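Long-range contact in surface glycan binding protein B (PDB 6E57), which binds mixed-linkage beta-glucan, probably at the cell surface of the gut bacterium Bacteroides ovatus, where it would help capture cereal glucans for utilization: residues T75-V86 against S92-L100. Numbering follows the deposited sequence.
Sequences TTVTWFIDGQEV and SDKEINRSL
The branched side chain of Ile96 packs on one face of the Trp79 indole, between the two sheets of an N-terminal beta-sandwich whose layout is consistent with an immunoglobulin-like domain. Strand 75-81 belongs to the five-stranded sheet and strand 95-98 edges the three-stranded one; their axes pass 9.0 Å apart, so side chains bridge the gap. Ile96 CB stands over the six-membered ring of Trp79, 3.7 Å from its centroid and 5° off the normal, a CH-pi contact. With CG1 anti to the backbone N (chi1 -165°), the isoleucine spreads over the indole: CD1 overhangs the rim beside the CD2-CE3 bond, 3.8 Å from Trp79 CE3, while CG2 reaches CZ3 at 3.7 Å. Leu67 and Ile109 of the flanking strands also touch the indole. At the ring edge, Trp79 NE1 donates in plane to Asp93 O over 3.2 Å, although that carbonyl is less certainly placed. Further along, Val86 CG1 approaches Ile96 CD1 at 4.3 Å, and the side chains of Ile81 and Arg98 run antiparallel, with Ile81 CG1 4.2 Å from Arg98 CD. At the other end, Lys94, bent at its last two torsions, brings NZ to Thr75 OG1 in a weak hydrogen bond. Asp93 turns its carboxylate to the backbone of strand 75-81, where Val77 N meets Asp93 OD2 nearly along its C-O bond, at 2.9 Å with an N-H...O angle of 172°.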
loop_
_atom_site.group_PDB
_atom_site.type_symbol
_atom_site.label_atom_id
_atom_site.label_comp_id
_atom_site.label_asym_id
_atom_site.label_seq_id
_atom_site.Cartn_x
_atom_site.Cartn_y
_atom_site.Cartn_z
ATOM N N THR A 75 11.955 31.370 -27.648
ATOM C CA THR A 75 11.390 30.190 -26.977
ATOM C C THR A 75 10.072 30.554 -26.285
ATOM O O THR A 75 9.949 31.625 -25.694
ATOM C CB THR A 75 12.372 29.586 -25.962
ATOM O OG1 THR A 75 12.785 30.611 -25.056
ATOM C CG2 THR A 75 13.582 28.962 -26.621
ATOM N N THR A 76 9.100 29.637 -26.380
ATOM C CA THR A 76 7.855 29.671 -25.611
ATOM C C THR A 76 7.789 28.413 -24.735
ATOM O O THR A 76 8.090 27.312 -25.204
ATOM C CB THR A 76 6.633 29.771 -26.534
ATOM O OG1 THR A 76 6.778 30.944 -27.334
ATOM C CG2 THR A 76 5.322 29.831 -25.779
ATOM N N VAL A 77 7.396 28.587 -23.467
ATOM C CA VAL A 77 7.303 27.478 -22.525
ATOM C C VAL A 77 5.854 27.368 -22.031
ATOM O O VAL A 77 5.217 28.372 -21.701
ATOM C CB VAL A 77 8.312 27.624 -21.366
ATOM C CG1 VAL A 77 9.624 28.237 -21.833
ATOM C CG2 VAL A 77 7.755 28.417 -20.199
ATOM N N THR A 78 5.346 26.131 -22.000
ATOM C CA THR A 78 4.005 25.815 -21.527
ATOM C C THR A 78 4.113 24.942 -20.270
ATOM O O THR A 78 4.983 24.074 -20.174
ATOM C CB THR A 78 3.184 25.128 -22.624
ATOM O OG1 THR A 78 3.295 25.900 -23.818
ATOM C CG2 THR A 78 1.722 24.987 -22.264
ATOM N N TRP A 79 3.215 25.184 -19.312
ATOM C CA TRP A 79 3.184 24.454 -18.055
ATOM C C TRP A 79 1.921 23.583 -18.004
ATOM O O TRP A 79 0.850 24.006 -18.442
ATOM C CB TRP A 79 3.257 25.426 -16.868
ATOM C CG TRP A 79 4.380 26.413 -16.950
ATOM C CD1 TRP A 79 4.422 27.547 -17.711
ATOM C CD2 TRP A 79 5.625 26.372 -16.231
ATOM N NE1 TRP A 79 5.604 28.207 -17.520
ATOM C CE2 TRP A 79 6.364 27.512 -16.617
ATOM C CE3 TRP A 79 6.189 25.489 -15.306
ATOM C CZ2 TRP A 79 7.632 27.786 -16.110
ATOM C CZ3 TRP A 79 7.443 25.761 -14.803
ATOM C CH2 TRP A 79 8.154 26.894 -15.202
ATOM N N PHE A 80 2.071 22.367 -17.463
ATOM C CA PHE A 80 0.977 21.415 -17.318
ATOM C C PHE A 80 0.955 20.863 -15.886
ATOM O O PHE A 80 1.948 20.306 -15.424
ATOM C CB PHE A 80 1.122 20.273 -18.326
ATOM C CG PHE A 80 1.046 20.678 -19.776
ATOM C CD1 PHE A 80 2.146 21.224 -20.420
ATOM C CD2 PHE A 80 -0.117 20.488 -20.507
ATOM C CE1 PHE A 80 2.079 21.585 -21.758
ATOM C CE2 PHE A 80 -0.182 20.850 -21.845
ATOM C CZ PHE A 80 0.915 21.399 -22.467
ATOM N N ILE A 81 -0.187 21.029 -15.206
ATOM C CA ILE A 81 -0.457 20.409 -13.901
ATOM C C ILE A 81 -1.429 19.239 -14.123
ATOM O O ILE A 81 -2.556 19.443 -14.584
ATOM C CB ILE A 81 -1.017 21.440 -12.895
ATOM C CG1 ILE A 81 -0.072 22.630 -12.690
ATOM C CG2 ILE A 81 -1.367 20.772 -11.575
ATOM C CD1 ILE A 81 1.194 22.302 -11.928
ATOM N N ASP A 82 -0.971 18.023 -13.798
ATOM C CA ASP A 82 -1.709 16.767 -14.005
ATOM C C ASP A 82 -2.219 16.692 -15.451
ATOM O O ASP A 82 -3.375 16.347 -15.688
ATOM C CB ASP A 82 -2.858 16.618 -13.003
ATOM C CG ASP A 82 -2.421 16.375 -11.567
ATOM O OD1 ASP A 82 -1.246 16.003 -11.356
ATOM O OD2 ASP A 82 -3.266 16.555 -10.668
ATOM N N GLY A 83 -1.353 17.034 -16.411
ATOM C CA GLY A 83 -1.661 16.891 -17.835
ATOM C C GLY A 83 -2.446 18.061 -18.419
ATOM O O GLY A 83 -2.505 18.198 -19.635
ATOM N N GLN A 84 -3.052 18.897 -17.564
ATOM C CA GLN A 84 -3.880 20.037 -17.986
ATOM C C GLN A 84 -3.000 21.287 -18.117
ATOM O O GLN A 84 -2.270 21.636 -17.191
ATOM C CB GLN A 84 -5.012 20.264 -16.978
ATOM C CG GLN A 84 -5.825 21.534 -17.212
ATOM C CD GLN A 84 -6.558 21.539 -18.533
ATOM O OE1 GLN A 84 -6.936 20.496 -19.061
ATOM N NE2 GLN A 84 -6.774 22.728 -19.075
ATOM N N GLU A 85 -3.095 21.963 -19.269
ATOM C CA GLU A 85 -2.339 23.189 -19.530
ATOM C C GLU A 85 -2.823 24.287 -18.578
ATOM O O GLU A 85 -4.010 24.376 -18.270
ATOM C CB GLU A 85 -2.482 23.621 -20.992
ATOM C CG GLU A 85 -1.717 24.892 -21.328
ATOM C CD GLU A 85 -1.620 25.225 -22.810
ATOM O OE1 GLU A 85 -2.125 24.431 -23.633
ATOM O OE2 GLU A 85 -1.037 26.279 -23.140
ATOM N N VAL A 86 -1.884 25.124 -18.134
ATOM C CA VAL A 86 -2.125 26.087 -17.075
ATOM C C VAL A 86 -1.371 27.379 -17.412
ATOM O O VAL A 86 -0.275 27.335 -17.977
ATOM C CB VAL A 86 -1.700 25.492 -15.718
ATOM C CG1 VAL A 86 -0.221 25.690 -15.424
ATOM C CG2 VAL A 86 -2.537 26.031 -14.579
ATOM N N SER A 92 5.783 37.352 -17.536
ATOM C CA SER A 92 6.699 36.464 -18.248
ATOM C C SER A 92 6.070 35.069 -18.362
ATOM O O SER A 92 5.298 34.663 -17.495
ATOM C CB SER A 92 8.037 36.412 -17.552
ATOM O OG SER A 92 8.954 35.605 -18.275
ATOM N N ASP A 93 6.418 34.343 -19.430
ATOM C CA ASP A 93 5.872 33.012 -19.697
ATOM C C ASP A 93 6.817 31.918 -19.178
ATOM O O ASP A 93 6.460 30.752 -19.231
ATOM C CB ASP A 93 5.605 32.798 -21.190
ATOM C CG ASP A 93 6.833 32.397 -21.992
ATOM O OD1 ASP A 93 7.702 33.265 -22.206
ATOM O OD2 ASP A 93 6.915 31.215 -22.388
ATOM N N LYS A 94 8.006 32.289 -18.684
ATOM C CA LYS A 94 9.005 31.306 -18.240
ATOM C C LYS A 94 9.274 31.447 -16.734
ATOM O O LYS A 94 10.310 30.999 -16.238
ATOM C CB LYS A 94 10.282 31.417 -19.082
ATOM C CG LYS A 94 10.700 32.825 -19.483
ATOM C CD LYS A 94 12.086 32.893 -20.096
ATOM C CE LYS A 94 12.288 31.937 -21.255
ATOM N NZ LYS A 94 11.236 32.083 -22.291
ATOM N N GLU A 95 8.321 32.047 -16.013
ATOM C CA GLU A 95 8.235 31.962 -14.558
ATOM C C GLU A 95 6.793 31.592 -14.202
ATOM O O GLU A 95 5.866 32.294 -14.591
ATOM C CB GLU A 95 8.648 33.283 -13.902
ATOM C CG GLU A 95 8.654 33.240 -12.378
ATOM C CD GLU A 95 8.888 34.567 -11.670
ATOM O OE1 GLU A 95 8.597 35.626 -12.267
ATOM O OE2 GLU A 95 9.354 34.540 -10.511
ATOM N N ILE A 96 6.615 30.479 -13.482
ATOM C CA ILE A 96 5.299 30.074 -13.002
ATOM C C ILE A 96 5.111 30.606 -11.579
ATOM O O ILE A 96 6.046 30.619 -10.779
ATOM C CB ILE A 96 5.092 28.547 -13.074
ATOM C CG1 ILE A 96 3.611 28.185 -12.916
ATOM C CG2 ILE A 96 5.963 27.815 -12.064
ATOM C CD1 ILE A 96 3.301 26.724 -13.148
ATOM N N ASN A 97 3.887 31.062 -11.308
ATOM C CA ASN A 97 3.416 31.425 -9.979
ATOM C C ASN A 97 1.995 30.873 -9.823
ATOM O O ASN A 97 1.066 31.376 -10.457
ATOM C CB ASN A 97 3.455 32.939 -9.750
ATOM C CG ASN A 97 2.799 33.352 -8.447
ATOM O OD1 ASN A 97 3.014 32.726 -7.412
ATOM N ND2 ASN A 97 1.987 34.394 -8.490
ATOM N N ARG A 98 1.840 29.838 -8.990
ATOM C CA ARG A 98 0.569 29.138 -8.864
ATOM C C ARG A 98 0.319 28.741 -7.404
ATOM O O ARG A 98 1.159 28.114 -6.763
ATOM C CB ARG A 98 0.553 27.908 -9.774
ATOM C CG ARG A 98 -0.791 27.195 -9.796
ATOM C CD ARG A 98 -1.005 26.337 -11.026
ATOM N NE ARG A 98 -2.425 26.129 -11.264
ATOM C CZ ARG A 98 -3.230 27.022 -11.832
ATOM N NH1 ARG A 98 -2.755 28.200 -12.208
ATOM N NH2 ARG A 98 -4.499 26.725 -12.048
ATOM N N SER A 99 -0.860 29.125 -6.901
ATOM C CA SER A 99 -1.402 28.655 -5.637
ATOM C C SER A 99 -2.141 27.329 -5.871
ATOM O O SER A 99 -3.059 27.267 -6.685
ATOM C CB SER A 99 -2.310 29.697 -5.033
ATOM O OG SER A 99 -2.554 29.428 -3.662
ATOM N N LEU A 100 -1.717 26.276 -5.160
ATOM C CA LEU A 100 -2.285 24.934 -5.284
ATOM C C LEU A 100 -2.852 24.501 -3.929
ATOM O O LEU A 100 -2.319 24.864 -2.877
ATOM C CB LEU A 100 -1.191 23.960 -5.735
ATOM C CG LEU A 100 -0.592 24.204 -7.121
ATOM C CD1 LEU A 100 0.689 23.402 -7.303
ATOM C CD2 LEU A 100 -1.589 23.866 -8.221
#